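PDB 3R15: factor H binding protein, which probably binds the complement regulator factor H, probably at the surface of Treponema denticola. Local coordinates for residues A[52-55]-A[56-59]. Sequence-based numbering, arbitrary orientation.
Sequences AEIN and TEAL
The carbonyl oxygen of Ala52 is gripped twice by Thr56, one turn further along the alpha-helix 44-59. The hydroxyl OG1 of Thr56 donates to Ala52 O at 2.7 Å, while the amide N of Thr56 reaches the same oxygen at 3.0 Å from the opposite face of the carbonyl plane. The hydroxyl can bend back in this way because OG1 lies beside its own backbone N, anti to the carbonyl carbon (chi1 -63°). Threonine suits this exposed position, since it can fold its polar atom onto the carbonyl one turn back while its methyl CG2 stands anti to the backbone N. The i to i+4 ladder continues with a weak bond from Glu57 N to Glu53 O and a firmer one from Ala58 N to Ile54 O.

One residue further along, Glu53 and Glu57 are again a turn apart, with OE2 atoms 4.8 Å from each other. Their long chains reach far enough from the helix to share one water, which donates to both, at 2.7 Å from Glu53 OE2 and 2.6 Å from Glu57 OE2, and probably eases the repulsion between the like charges. The other carboxylate oxygen of Glu57, OE1, is hydrogen-bonded to His25 of helix 20-36 and passes 4.0 Å from Ile54 CD1. Ile54 and Ala58 lie on the face turned to the rest of the fold, and both meet His25: the isoleucine also packs on Phe29 and on Ile65 of strand 63-67, and the small methyl of Ala58 fits where the helix comes close to Tyr63 and Gln64. Asn55 ties the helix to the same strand, because its amide offers a carbonyl oxygen, OD1, that accepts from Ile65 N. Its backbone oxygen serves both Gln64 NE2 and the helix, accepting from Leu59 N at 2.9 Å, with Leu59 CB against that oxygen at 3.2 Å.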
# COMPACT_ATOMS: atom_id res chain seq x y z
N ALA A 52 0.74 3.69 8.31
CA ALA A 52 0.41 3.30 9.68
C ALA A 52 -1.00 2.73 9.77
O ALA A 52 -1.26 1.74 10.47
CB ALA A 52 0.57 4.48 10.62
N GLU A 53 -1.92 3.37 9.06
CA GLU A 53 -3.31 2.95 9.04
C GLU A 53 -3.43 1.54 8.47
O GLU A 53 -3.98 0.63 9.11
CB GLU A 53 -4.13 3.94 8.20
CG GLU A 53 -5.56 3.51 7.96
CD GLU A 53 -6.30 4.45 7.02
OE1 GLU A 53 -5.70 5.46 6.60
OE2 GLU A 53 -7.47 4.16 6.72
N ILE A 54 -2.91 1.34 7.26
CA ILE A 54 -3.02 0.02 6.62
C ILE A 54 -2.19 -1.06 7.34
O ILE A 54 -2.61 -2.21 7.43
CB ILE A 54 -2.70 0.08 5.10
CG1 ILE A 54 -3.25 -1.16 4.39
CG2 ILE A 54 -1.21 0.19 4.84
CD1 ILE A 54 -4.78 -1.18 4.29
N ASN A 55 -1.02 -0.71 7.88
CA ASN A 55 -0.23 -1.70 8.60
C ASN A 55 -0.79 -2.10 9.94
O ASN A 55 -0.56 -3.22 10.41
CB ASN A 55 1.22 -1.25 8.72
CG ASN A 55 2.01 -1.56 7.49
OD1 ASN A 55 1.77 -2.57 6.83
ND2 ASN A 55 2.96 -0.70 7.16
N THR A 56 -1.53 -1.20 10.57
CA THR A 56 -2.23 -1.56 11.81
C THR A 56 -3.27 -2.63 11.50
O THR A 56 -3.41 -3.61 12.25
CB THR A 56 -2.88 -0.33 12.44
OG1 THR A 56 -1.85 0.60 12.81
CG2 THR A 56 -3.69 -0.73 13.71
N GLU A 57 -3.98 -2.47 10.39
CA GLU A 57 -4.91 -3.51 9.93
C GLU A 57 -4.19 -4.79 9.51
O GLU A 57 -4.59 -5.90 9.88
CB GLU A 57 -5.75 -3.02 8.74
CG GLU A 57 -6.76 -1.93 9.04
CD GLU A 57 -7.59 -1.57 7.81
OE1 GLU A 57 -7.65 -2.39 6.87
OE2 GLU A 57 -8.17 -0.47 7.77
N ALA A 58 -3.12 -4.65 8.72
CA ALA A 58 -2.44 -5.82 8.17
C ALA A 58 -1.83 -6.67 9.28
O ALA A 58 -1.69 -7.89 9.17
CB ALA A 58 -1.37 -5.37 7.18
N LEU A 59 -1.48 -6.01 10.37
CA LEU A 59 -0.95 -6.66 11.54
C LEU A 59 -1.87 -7.80 12.02
O LEU A 59 -1.41 -8.88 12.39
CB LEU A 59 -0.79 -5.59 12.61
CG LEU A 59 -0.25 -5.98 13.96
CD1 LEU A 59 1.08 -6.76 13.83
CD2 LEU A 59 -0.10 -4.67 14.72
O HOH W 1 -8.43 1.65 6.22